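Local coordinates for protein Cas13d (uncultured Ruminococcus sp, PDB 6IV9) that binds CRISPR RNA and, through its two HEPN domains, governs maturation of that RNA and cleavage of target RNA, at residues K51-S54 and V55-A58; N308-P312 and E313-T317; H464-G467 and D468-K471; S682-A685 and K686-L690. The protein carries 2 engineered substitutions. All blocks are in the same frame, centred on the assembly; numbering follows the deposited sequence.

In the fold
All four contacts lie at the start of a helix and share one device, a polar side chain just before the helix that accepts a bond from a backbone N-H of the first turn: Ser53, Asp311, Asn466 and Ser682. Their surroundings differ. Contacts 1 and 3 are partly buried and meet the bound RNA, contact 1 through phosphates and an adenine, contact 3 through a cytosine laid over its first turn. Contact 2 is a surface contact joining helices 306-309 and 312-330, and contact 4, partly buried, lies within helix 683-696; there Arg315, Lys686 and Arg687 bond to protein partners. Contacts 2 and 4 fall on opposite sides of the chain's centre.

Contact 1. Residues K51-S54 and V55-A58; sequences KKSS and VKAA. With nucleotides of chain B.
Ser53 turns its hydroxyl back over the first turn of helix 54-58, where OG meets Lys56 N at 3.1 Å along an almost straight bond (170°). That placement follows from a first torsion of 157°, which sets OG roughly anti to the backbone N and on the carbonyl side. The same oxygen gives its proton to OP2 of G22 of chain B, 2.7 Å from Ser53 OG, so one hydroxyl joins helix and RNA. Ser54 grips the preceding phosphate from two atoms: its N lies 2.8 Å from OP1 of A21 of chain B, and its OG reaches that OP1 at 3.0 Å. This is an N-terminal helix cap, with Ser53 as N-cap, built against a nucleic acid backbone; the amides gathered at the helix start probably help to offset the phosphate charge. Val55 turns CG1 to within 3.4 Å of OP1 of G22 of chain B, and its side chain also touches Phe117, Ile129 and Thr131. Lys56 leaves past Ser53 OG roughly at right angles to Val55. Its chain bends at the second torsion (-72°), then runs straight alongside the ribose of A29 of chain B, with Lys56 CE 3.3 Å from O2' and NZ bonded to the base N3 at 3.1 Å; NZ is also held by a further RNA phosphate and by Lys61 O. Lys52 departs on a different course, laying CD 3.9 Å from Ala57 CB before NZ reaches Arg431 O and an RNA sugar.

Contact 2. Residues N308-P312 and E313-T317; sequences NNIDP and EYRDT
Ile310 lays its CD1 over one face of the Tyr314 ring, 3.3 Å from CG and displaced toward the rim, a CH-pi contact and the tight part of this turn between helices 306-309 and 312-330. The ring itself is buried against helix 267-291, and its OH bonds to Asn217 O. Nearby, Asp311 caps the second helix: its OD1 takes the Glu313 N-H at 2.9 Å with the anti lone pair, the bond being close to straight (165°). The side with the exposed Asn308 and Pro312 is more open and polar. Here directed bonds, not close apolar packing, hold the bent chain of Arg315: NH1 meets Ile310 O at 2.9 Å, from above the carbonyl plane, and also bonds to Ile307 O. Pro312 CA lies over one face of the guanidinium, 3.4 Å from NH2, and Asn308 O over the other. A leucine at Arg315 would probably leave the two carbonyl oxygens without their shared donor and the turn less firmly tied to the helix. Asp311 OD1 and Glu313 OE1 stand 4.0 Å apart, like charges that the helix-start amide, together with His279 NE2 and Tyr219 N on Glu313 OE2, probably makes tolerable.

Contact 3. Residues H464-G467 and D468-K471; sequences HMNG and DVIK. With nucleotides of chain B.
Gly467 and Ile470, one helical turn apart, form a floor beneath the cytosine of C45 of chain B, and the fit lets no side chain stand at the glycine. Gly467 CA lies 3.3 Å from the base N4, so a beta carbon there would collide with that nitrogen. Ile470 CG2 supports the same face of the base at its other side, 3.3 Å from O2. Just before the glycine, Asn466 bends its amide back to the helix, and OD1 accepts from Val469 N at 2.9 Å along a nearly linear bond (175°). Its chi1 of 64° tucks CG between backbone N and carbonyl carbon, which also brings ND2 to 3.5 Å from Val469 CG2. With an alanine in place of Asn466, the Val469 N-H would probably lose this acceptor and the CG2 methyl some of its cover. The other methyl, Val469 CG1, meets the edge of the His464 ring at CD2 (3.7 Å); the ring's ND1 bonds to Asn460 O. Between His464 and Asn466 in the chain, Met465 is the centre of an inverse gamma turn and buries its side chain against helix 400-418. The arrangement is a tight helix-to-helix junction, ending helix 436-464 and starting helix 467-475 with an asparagine N-cap.

Contact 4. Residues S682-A685 and K686-L690; sequences SLEA and KRSEL
Ser682 is the N-cap of helix 683-696, and its carbonyl meets Lys686 one turn on. The serine OG accepts from Ala685 N at 3.0 Å, while Ser682 O accepts the Lys686 N-H, an i to i+4 bond of the helix. Lys686 CG also passes 3.3 Å from Ser682 O before the chain runs on to a bend at its last torsion; there NZ bonds to Met679 O and Ser681 O and forms a salt bridge with Glu667. Leu683 comes next, its carbonyl receiving Arg687 N at 2.9 Å. Its CB lies 3.9 Å from Arg687 NH1, oblique to a guanidinium that is held by a salt bridge to Asp663 and by the carbonyls of Ile661 and Leu658, so this helix is fastened to helices 651-660 and 663-673. Glu684 starts away from the next turn but bends (chi2 70°) so that its carboxylate swings back toward Arg687; OE1 still stays 5.0 Å from Arg687 NH1, too far for a salt bridge, though the opposite charges may attract. Its carbonyl oxygen is gripped twice by Ser688, whose N and OG approach from opposite faces of the carbonyl plane. The Ser688 hydroxyl reaches back because chi1 of -68° places OG beside the backbone N, and it donates to Glu684 O at 2.9 Å. Ala685 closes the segment, with its O receiving Glu689 N at 2.8 Å and an N-H...O angle of 171°.

Contact 1. Residues K51-S54 and V55-A58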
loop_
_atom_site.group_PDB
_atom_site.type_symbol
_atom_site.label_atom_id
_atom_site.label_comp_id
_atom_site.label_asym_id
_atom_site.label_seq_id
_atom_site.Cartn_x
_atom_site.Cartn_y
_atom_site.Cartn_z
ATOM N N LYS A 51 9.829 21.834 -11.767
ATOM C CA LYS A 51 10.490 21.302 -12.974
ATOM C C LYS A 51 11.251 20.043 -12.562
ATOM O O LYS A 51 11.814 19.982 -11.474
ATOM C CB LYS A 51 11.459 22.333 -13.552
ATOM C CG LYS A 51 11.034 22.992 -14.854
ATOM C CD LYS A 51 12.178 23.549 -15.676
ATOM C CE LYS A 51 11.762 23.869 -17.097
ATOM N NZ LYS A 51 12.822 23.585 -18.095
ATOM N N LYS A 52 11.250 19.080 -13.467
ATOM C CA LYS A 52 11.924 17.780 -13.341
ATOM C C LYS A 52 13.434 17.980 -13.531
ATOM O O LYS A 52 13.847 19.063 -13.886
ATOM C CB LYS A 52 11.351 16.944 -14.482
ATOM C CG LYS A 52 11.653 15.460 -14.479
ATOM C CD LYS A 52 11.624 14.862 -15.843
ATOM C CE LYS A 52 10.231 14.533 -16.300
ATOM N NZ LYS A 52 10.278 13.624 -17.454
ATOM N N SER A 53 14.197 16.949 -13.234
ATOM C CA SER A 53 15.641 17.003 -13.494
ATOM C C SER A 53 15.827 16.971 -15.012
ATOM O O SER A 53 15.316 16.082 -15.629
ATOM C CB SER A 53 16.298 15.818 -12.856
ATOM O OG SER A 53 17.510 15.526 -13.478
ATOM N N SER A 54 16.549 17.930 -15.579
ATOM C CA SER A 54 16.848 17.890 -17.032
ATOM C C SER A 54 17.793 16.723 -17.333
ATOM O O SER A 54 17.806 16.247 -18.435
ATOM C CB SER A 54 17.351 19.196 -17.546
ATOM O OG SER A 54 18.664 19.423 -17.117
ATOM N N VAL A 55 18.594 16.327 -16.355
ATOM C CA VAL A 55 19.511 15.181 -16.580
ATOM C C VAL A 55 18.683 13.913 -16.820
ATOM O O VAL A 55 18.984 13.202 -17.732
ATOM C CB VAL A 55 20.512 15.031 -15.422
ATOM C CG1 VAL A 55 21.403 13.830 -15.610
ATOM C CG2 VAL A 55 21.348 16.281 -15.239
ATOM N N LYS A 56 17.681 13.663 -15.988
ATOM C CA LYS A 56 16.803 12.485 -16.176
ATOM C C LYS A 56 15.989 12.644 -17.462
ATOM O O LYS A 56 15.880 11.705 -18.192
ATOM C CB LYS A 56 15.854 12.340 -14.989
ATOM C CG LYS A 56 16.527 12.119 -13.650
ATOM C CD LYS A 56 17.137 10.767 -13.498
ATOM C CE LYS A 56 17.831 10.594 -12.166
ATOM N NZ LYS A 56 18.390 9.248 -11.998
ATOM N N ALA A 57 15.466 13.841 -17.702
ATOM C CA ALA A 57 14.627 14.099 -18.896
ATOM C C ALA A 57 15.422 13.825 -20.179
ATOM O O ALA A 57 14.904 13.163 -21.028
ATOM C CB ALA A 57 14.095 15.503 -18.850
ATOM N N ALA A 58 16.678 14.257 -20.224
ATOM C CA ALA A 58 17.593 14.108 -21.381
ATOM C C ALA A 58 17.924 12.635 -21.649
ATOM O O ALA A 58 18.355 12.338 -22.739
ATOM C CB ALA A 58 18.828 14.942 -21.195
ATOM P P A B 21 18.612 20.133 -13.002
ATOM O OP1 A B 21 18.062 19.809 -14.245
ATOM O OP2 A B 21 17.733 20.198 -11.815
ATOM O "O5'" A B 21 19.838 19.150 -12.745
ATOM C "C5'" A B 21 19.652 17.986 -12.037
ATOM C "C4'" A B 21 20.957 17.508 -11.468
ATOM O "O4'" A B 21 21.381 18.467 -10.473
ATOM C "C3'" A B 21 20.743 16.188 -10.733
ATOM O "O3'" A B 21 21.121 15.098 -11.519
ATOM C "C2'" A B 21 21.611 16.292 -9.500
ATOM O "O2'" A B 21 22.944 15.945 -9.778
ATOM C "C1'" A B 21 21.590 17.793 -9.229
ATOM N N9 A B 21 20.641 18.327 -8.253
ATOM C C8 A B 21 19.600 19.205 -8.455
ATOM N N7 A B 21 19.070 19.655 -7.348
ATOM C C5 A B 21 19.819 19.040 -6.352
ATOM C C6 A B 21 19.724 19.049 -4.953
ATOM N N6 A B 21 18.867 19.802 -4.269
ATOM N N1 A B 21 20.615 18.312 -4.263
ATOM C C2 A B 21 21.495 17.570 -4.934
ATOM N N3 A B 21 21.671 17.458 -6.242
ATOM C C4 A B 21 20.788 18.226 -6.900
ATOM P P G B 22 20.258 13.745 -11.454
ATOM O OP1 G B 22 20.929 12.877 -12.418
ATOM O OP2 G B 22 18.816 14.113 -11.568
ATOM O "O5'" G B 22 20.434 13.277 -9.930
ATOM C "C5'" G B 22 21.682 12.670 -9.558
ATOM C "C4'" G B 22 21.719 12.271 -8.109
ATOM O "O4'" G B 22 21.604 13.445 -7.270
ATOM C "C3'" G B 22 20.559 11.401 -7.663
ATOM O "O3'" G B 22 20.944 10.044 -7.917
ATOM C "C2'" G B 22 20.538 11.627 -6.164
ATOM O "O2'" G B 22 21.499 10.813 -5.513
ATOM C "C1'" G B 22 20.980 13.101 -6.059
ATOM N N9 G B 22 19.942 14.097 -5.792
ATOM C C8 G B 22 19.155 14.754 -6.704
ATOM N N7 G B 22 18.323 15.590 -6.149
ATOM C C5 G B 22 18.607 15.509 -4.795
ATOM C C6 G B 22 17.989 16.149 -3.697
ATOM O O6 G B 22 17.154 17.058 -3.712
ATOM N N1 G B 22 18.501 15.696 -2.483
ATOM C C2 G B 22 19.500 14.759 -2.350
ATOM N N2 G B 22 19.875 14.460 -1.109
ATOM N N3 G B 22 20.036 14.106 -3.368
ATOM C C4 G B 22 19.558 14.546 -4.555
ATOM P P A B 29 12.965 7.659 -5.230
ATOM O OP1 A B 29 12.226 6.489 -5.548
ATOM O OP2 A B 29 14.334 7.603 -4.663
ATOM O "O5'" A B 29 12.969 8.494 -6.587
ATOM C "C5'" A B 29 13.499 9.823 -6.608
ATOM C "C4'" A B 29 14.181 10.039 -7.935
ATOM O "O4'" A B 29 15.260 9.075 -8.037
ATOM C "C3'" A B 29 13.324 9.744 -9.155
ATOM O "O3'" A B 29 12.395 10.803 -9.417
ATOM C "C2'" A B 29 14.410 9.543 -10.210
ATOM O "O2'" A B 29 14.955 10.788 -10.637
ATOM C "C1'" A B 29 15.452 8.749 -9.398
ATOM N N9 A B 29 15.263 7.337 -9.528
ATOM C C8 A B 29 14.574 6.473 -8.710
ATOM N N7 A B 29 14.447 5.276 -9.210
ATOM C C5 A B 29 15.066 5.359 -10.447
ATOM C C6 A B 29 15.223 4.437 -11.487
ATOM N N6 A B 29 14.798 3.177 -11.429
ATOM N N1 A B 29 15.877 4.848 -12.601
ATOM C C2 A B 29 16.322 6.103 -12.649
ATOM N N3 A B 29 16.212 7.067 -11.745
ATOM C C4 A B 29 15.532 6.633 -10.670
#

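Contact 2. Residues N308-P312 and E313-T317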
loop_
_atom_site.group_PDB
_atom_site.type_symbol
_atom_site.label_atom_id
_atom_site.label_comp_id
_atom_site.label_asym_id
_atom_site.label_seq_id
_atom_site.Cartn_x
_atom_site.Cartn_y
_atom_site.Cartn_z
ATOM N N ASN A 308 10.144 -21.683 1.998
ATOM C CA ASN A 308 10.594 -22.916 1.307
ATOM C C ASN A 308 11.215 -23.912 2.291
ATOM O O ASN A 308 11.463 -25.009 1.878
ATOM C CB ASN A 308 11.580 -22.584 0.189
ATOM C CG ASN A 308 10.976 -21.685 -0.862
ATOM O OD1 ASN A 308 10.236 -22.129 -1.715
ATOM N ND2 ASN A 308 11.267 -20.410 -0.785
ATOM N N ASN A 309 11.430 -23.516 3.538
ATOM C CA ASN A 309 12.105 -24.370 4.545
ATOM C C ASN A 309 11.153 -24.917 5.609
ATOM O O ASN A 309 11.501 -25.895 6.233
ATOM C CB ASN A 309 13.199 -23.594 5.262
ATOM C CG ASN A 309 14.355 -23.271 4.353
ATOM O OD1 ASN A 309 14.480 -23.846 3.286
ATOM N ND2 ASN A 309 15.185 -22.335 4.770
ATOM N N ILE A 310 9.980 -24.318 5.794
ATOM C CA ILE A 310 9.020 -24.794 6.832
ATOM C C ILE A 310 8.275 -26.027 6.323
ATOM O O ILE A 310 8.461 -26.394 5.186
ATOM C CB ILE A 310 8.051 -23.690 7.297
ATOM C CG1 ILE A 310 7.304 -23.054 6.128
ATOM C CG2 ILE A 310 8.779 -22.665 8.139
ATOM C CD1 ILE A 310 6.201 -22.128 6.542
ATOM N N ASP A 311 7.410 -26.585 7.156
ATOM C CA ASP A 311 6.720 -27.842 6.792
ATOM C C ASP A 311 5.957 -27.636 5.492
ATOM O O ASP A 311 5.347 -26.610 5.333
ATOM C CB ASP A 311 5.741 -28.282 7.873
ATOM C CG ASP A 311 5.258 -29.700 7.676
ATOM O OD1 ASP A 311 4.372 -29.914 6.859
ATOM O OD2 ASP A 311 5.797 -30.568 8.333
ATOM N N PRO A 312 5.880 -28.648 4.613
ATOM C CA PRO A 312 5.203 -28.537 3.330
ATOM C C PRO A 312 3.703 -28.235 3.447
ATOM O O PRO A 312 3.130 -27.791 2.512
ATOM C CB PRO A 312 5.367 -29.915 2.684
ATOM C CG PRO A 312 6.500 -30.556 3.426
ATOM C CD PRO A 312 6.464 -29.961 4.808
ATOM N N GLU A 313 3.117 -28.477 4.612
ATOM C CA GLU A 313 1.669 -28.218 4.805
ATOM C C GLU A 313 1.387 -26.718 4.599
ATOM O O GLU A 313 0.347 -26.384 4.113
ATOM C CB GLU A 313 1.172 -28.787 6.131
ATOM C CG GLU A 313 1.704 -28.095 7.367
ATOM C CD GLU A 313 1.048 -28.561 8.652
ATOM O OE1 GLU A 313 0.876 -29.755 8.796
ATOM O OE2 GLU A 313 0.717 -27.740 9.473
ATOM N N TYR A 314 2.313 -25.862 4.995
ATOM C CA TYR A 314 2.123 -24.404 4.812
ATOM C C TYR A 314 2.051 -24.078 3.326
ATOM O O TYR A 314 1.232 -23.309 2.927
ATOM C CB TYR A 314 3.277 -23.637 5.442
ATOM C CG TYR A 314 3.197 -23.497 6.931
ATOM C CD1 TYR A 314 3.640 -24.496 7.770
ATOM C CD2 TYR A 314 2.676 -22.360 7.503
ATOM C CE1 TYR A 314 3.574 -24.363 9.143
ATOM C CE2 TYR A 314 2.609 -22.207 8.871
ATOM C CZ TYR A 314 3.054 -23.214 9.698
ATOM O OH TYR A 314 2.984 -23.033 11.035
ATOM N N ARG A 315 2.920 -24.701 2.543
ATOM C CA ARG A 315 2.962 -24.497 1.077
ATOM C C ARG A 315 1.665 -24.996 0.448
ATOM O O ARG A 315 1.256 -24.438 -0.531
ATOM C CB ARG A 315 4.271 -25.004 0.477
ATOM C CG ARG A 315 5.469 -24.182 0.919
ATOM C CD ARG A 315 6.746 -24.508 0.190
ATOM N NE ARG A 315 7.220 -25.837 0.494
ATOM C CZ ARG A 315 7.778 -26.190 1.625
ATOM N NH1 ARG A 315 8.010 -25.293 2.556
ATOM N NH2 ARG A 315 8.094 -27.445 1.835
ATOM N N ASP A 316 1.082 -26.046 1.008
ATOM C CA ASP A 316 -0.204 -26.569 0.493
ATOM C C ASP A 316 -1.285 -25.499 0.674
ATOM O O ASP A 316 -2.116 -25.362 -0.180
ATOM C CB ASP A 316 -0.560 -27.882 1.175
ATOM C CG ASP A 316 0.288 -29.036 0.681
ATOM O OD1 ASP A 316 0.873 -28.912 -0.376
ATOM O OD2 ASP A 316 0.347 -30.018 1.372
ATOM N N THR A 317 -1.270 -24.810 1.805
ATOM C CA THR A 317 -2.270 -23.745 2.029
ATOM C C THR A 317 -2.067 -22.627 1.004
ATOM O O THR A 317 -3.036 -22.198 0.430
ATOM C CB THR A 317 -2.208 -23.204 3.458
ATOM O OG1 THR A 317 -2.676 -24.206 4.355
ATOM C CG2 THR A 317 -2.994 -21.926 3.622
#

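Contact 3. Residues H464-G467 and D468-K471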
loop_
_atom_site.group_PDB
_atom_site.type_symbol
_atom_site.label_atom_id
_atom_site.label_comp_id
_atom_site.label_asym_id
_atom_site.label_seq_id
_atom_site.Cartn_x
_atom_site.Cartn_y
_atom_site.Cartn_z
ATOM N N HIS A 464 -23.682 -0.601 -28.497
ATOM C CA HIS A 464 -23.969 -1.964 -27.988
ATOM C C HIS A 464 -24.033 -1.978 -26.469
ATOM O O HIS A 464 -24.324 -3.022 -25.926
ATOM C CB HIS A 464 -22.886 -2.940 -28.432
ATOM C CG HIS A 464 -22.952 -3.327 -29.865
ATOM N ND1 HIS A 464 -22.500 -2.523 -30.855
ATOM C CD2 HIS A 464 -23.401 -4.439 -30.461
ATOM C CE1 HIS A 464 -22.667 -3.115 -32.005
ATOM N NE2 HIS A 464 -23.205 -4.285 -31.790
ATOM N N MET A 465 -23.758 -0.845 -25.839
ATOM C CA MET A 465 -23.722 -0.802 -24.361
ATOM C C MET A 465 -25.118 -0.565 -23.783
ATOM O O MET A 465 -25.388 0.503 -23.289
ATOM C CB MET A 465 -22.692 0.212 -23.861
ATOM C CG MET A 465 -21.268 -0.234 -24.128
ATOM S SD MET A 465 -20.813 -1.743 -23.254
ATOM C CE MET A 465 -20.953 -2.982 -24.529
ATOM N N ASN A 466 -25.958 -1.588 -23.864
ATOM C CA ASN A 466 -27.323 -1.544 -23.291
ATOM C C ASN A 466 -27.705 -2.955 -22.856
ATOM O O ASN A 466 -27.141 -3.890 -23.374
ATOM C CB ASN A 466 -28.346 -0.908 -24.231
ATOM C CG ASN A 466 -28.548 -1.703 -25.495
ATOM O OD1 ASN A 466 -29.122 -2.771 -25.459
ATOM N ND2 ASN A 466 -28.071 -1.187 -26.605
ATOM N N GLY A 467 -28.678 -3.055 -21.963
ATOM C CA GLY A 467 -29.114 -4.340 -21.406
ATOM C C GLY A 467 -29.632 -5.297 -22.458
ATOM O O GLY A 467 -29.369 -6.479 -22.329
ATOM N N ASP A 468 -30.358 -4.815 -23.461
ATOM C CA ASP A 468 -30.899 -5.765 -24.467
ATOM C C ASP A 468 -29.771 -6.443 -25.246
ATOM O O ASP A 468 -29.796 -7.652 -25.366
ATOM C CB ASP A 468 -31.939 -5.087 -25.356
ATOM C CG ASP A 468 -33.229 -4.786 -24.610
ATOM O OD1 ASP A 468 -33.654 -5.643 -23.835
ATOM O OD2 ASP A 468 -33.784 -3.703 -24.807
ATOM N N VAL A 469 -28.820 -5.680 -25.764
ATOM C CA VAL A 469 -27.688 -6.302 -26.501
ATOM C C VAL A 469 -26.859 -7.178 -25.557
ATOM O O VAL A 469 -26.436 -8.256 -25.957
ATOM C CB VAL A 469 -26.798 -5.216 -27.110
ATOM C CG1 VAL A 469 -25.591 -5.814 -27.787
ATOM C CG2 VAL A 469 -27.572 -4.332 -28.055
ATOM N N ILE A 470 -26.593 -6.685 -24.355
ATOM C CA ILE A 470 -25.737 -7.471 -23.430
ATOM C C ILE A 470 -26.426 -8.789 -23.077
ATOM O O ILE A 470 -25.759 -9.786 -23.047
ATOM C CB ILE A 470 -25.323 -6.630 -22.212
ATOM C CG1 ILE A 470 -24.448 -5.452 -22.634
ATOM C CG2 ILE A 470 -24.642 -7.494 -21.178
ATOM C CD1 ILE A 470 -24.291 -4.392 -21.586
ATOM N N LYS A 471 -27.731 -8.775 -22.835
ATOM C CA LYS A 471 -28.464 -10.028 -22.522
ATOM C C LYS A 471 -28.396 -10.952 -23.736
ATOM O O LYS A 471 -28.198 -12.138 -23.566
ATOM C CB LYS A 471 -29.917 -9.702 -22.181
ATOM C CG LYS A 471 -30.761 -10.836 -21.629
ATOM C CD LYS A 471 -32.152 -10.359 -21.269
ATOM C CE LYS A 471 -33.044 -11.411 -20.647
ATOM N NZ LYS A 471 -33.875 -12.088 -21.668
ATOM P P C B 45 -21.481 -9.721 -18.518
ATOM O OP1 C B 45 -22.809 -10.338 -18.826
ATOM O OP2 C B 45 -20.491 -9.687 -19.633
ATOM O "O5'" C B 45 -21.652 -8.209 -18.066
ATOM C "C5'" C B 45 -22.607 -7.880 -17.061
ATOM C "C4'" C B 45 -22.743 -6.387 -17.028
ATOM O "O4'" C B 45 -23.561 -5.953 -18.144
ATOM C "C3'" C B 45 -23.477 -5.802 -15.832
ATOM O "O3'" C B 45 -22.618 -5.653 -14.723
ATOM C "C2'" C B 45 -23.809 -4.415 -16.348
ATOM O "O2'" C B 45 -22.762 -3.488 -16.430
ATOM C "C1'" C B 45 -24.184 -4.721 -17.795
ATOM N N1 C B 45 -25.657 -4.758 -17.939
ATOM C C2 C B 45 -26.349 -5.962 -18.059
ATOM O O2 C B 45 -25.710 -7.017 -18.140
ATOM N N3 C B 45 -27.701 -5.937 -18.138
ATOM C C4 C B 45 -28.353 -4.775 -18.056
ATOM N N4 C B 45 -29.683 -4.794 -18.138
ATOM C C5 C B 45 -27.672 -3.539 -17.889
ATOM C C6 C B 45 -26.340 -3.575 -17.838
#

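Contact 4. Residues S682-A685 and K686-L690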
loop_
_atom_site.group_PDB
_atom_site.type_symbol
_atom_site.label_atom_id
_atom_site.label_comp_id
_atom_site.label_asym_id
_atom_site.label_seq_id
_atom_site.Cartn_x
_atom_site.Cartn_y
_atom_site.Cartn_z
ATOM N N SER A 682 -24.835 28.208 0.317
ATOM C CA SER A 682 -23.367 28.211 0.141
ATOM C C SER A 682 -22.803 26.802 0.303
ATOM O O SER A 682 -23.452 25.979 0.907
ATOM C CB SER A 682 -22.745 29.106 1.144
ATOM O OG SER A 682 -22.890 28.573 2.431
ATOM N N LEU A 683 -21.584 26.596 -0.176
ATOM C CA LEU A 683 -20.905 25.286 -0.038
ATOM C C LEU A 683 -20.710 24.991 1.447
ATOM O O LEU A 683 -20.882 23.863 1.828
ATOM C CB LEU A 683 -19.579 25.319 -0.793
ATOM C CG LEU A 683 -19.702 25.072 -2.290
ATOM C CD1 LEU A 683 -18.474 25.561 -3.023
ATOM C CD2 LEU A 683 -19.950 23.612 -2.590
ATOM N N GLU A 684 -20.376 26.000 2.244
ATOM C CA GLU A 684 -20.202 25.768 3.696
ATOM C C GLU A 684 -21.539 25.320 4.293
ATOM O O GLU A 684 -21.521 24.496 5.172
ATOM C CB GLU A 684 -19.608 26.988 4.399
ATOM C CG GLU A 684 -19.223 26.736 5.848
ATOM C CD GLU A 684 -18.034 25.827 6.159
ATOM O OE1 GLU A 684 -17.463 25.209 5.238
ATOM O OE2 GLU A 684 -17.677 25.734 7.334
ATOM N N ALA A 685 -22.646 25.919 3.856
ATOM C CA ALA A 685 -23.978 25.523 4.352
ATOM C C ALA A 685 -24.263 24.075 3.938
ATOM O O ALA A 685 -24.775 23.345 4.735
ATOM C CB ALA A 685 -25.023 26.458 3.818
ATOM N N LYS A 686 -23.937 23.717 2.708
ATOM C CA LYS A 686 -24.163 22.341 2.212
ATOM C C LYS A 686 -23.315 21.358 3.026
ATOM O O LYS A 686 -23.840 20.354 3.432
ATOM C CB LYS A 686 -23.844 22.278 0.721
ATOM C CG LYS A 686 -24.752 23.118 -0.157
ATOM C CD LYS A 686 -24.506 22.929 -1.608
ATOM C CE LYS A 686 -25.632 23.496 -2.433
ATOM N NZ LYS A 686 -25.171 24.572 -3.317
ATOM N N ARG A 687 -22.058 21.691 3.283
ATOM C CA ARG A 687 -21.203 20.803 4.108
ATOM C C ARG A 687 -21.813 20.711 5.507
ATOM O O ARG A 687 -21.898 19.628 6.026
ATOM C CB ARG A 687 -19.769 21.324 4.168
ATOM C CG ARG A 687 -18.979 21.169 2.880
ATOM C CD ARG A 687 -17.507 21.490 3.045
ATOM N NE ARG A 687 -16.668 21.091 1.936
ATOM C CZ ARG A 687 -16.411 21.817 0.870
ATOM N NH1 ARG A 687 -16.828 23.060 0.794
ATOM N NH2 ARG A 687 -15.739 21.297 -0.129
ATOM N N SER A 688 -22.245 21.849 6.051
ATOM C CA SER A 688 -22.832 21.902 7.409
ATOM C C SER A 688 -24.074 21.025 7.440
ATOM O O SER A 688 -24.248 20.291 8.382
ATOM C CB SER A 688 -23.150 23.301 7.824
ATOM O OG SER A 688 -21.969 24.028 7.997
ATOM N N GLU A 689 -24.918 21.156 6.428
ATOM C CA GLU A 689 -26.097 20.174 6.247
ATOM C C GLU A 689 -25.855 18.631 6.186
ATOM O O GLU A 689 -26.470 17.888 6.894
ATOM C CB GLU A 689 -26.958 20.654 5.077
ATOM C CG GLU A 689 -28.436 20.343 5.224
ATOM C CD GLU A 689 -29.353 21.035 4.222
ATOM O OE1 GLU A 689 -29.001 22.126 3.738
ATOM O OE2 GLU A 689 -30.421 20.485 3.930
ATOM N N LEU A 690 -24.791 18.277 5.480
ATOM C CA LEU A 690 -24.344 16.871 5.369
ATOM C C LEU A 690 -23.805 16.430 6.733
ATOM O O LEU A 690 -24.070 15.326 7.121
ATOM C CB LEU A 690 -23.310 16.767 4.250
ATOM C CG LEU A 690 -23.860 17.041 2.860
ATOM C CD1 LEU A 690 -22.760 17.124 1.830
ATOM C CD2 LEU A 690 -24.877 16.003 2.478
#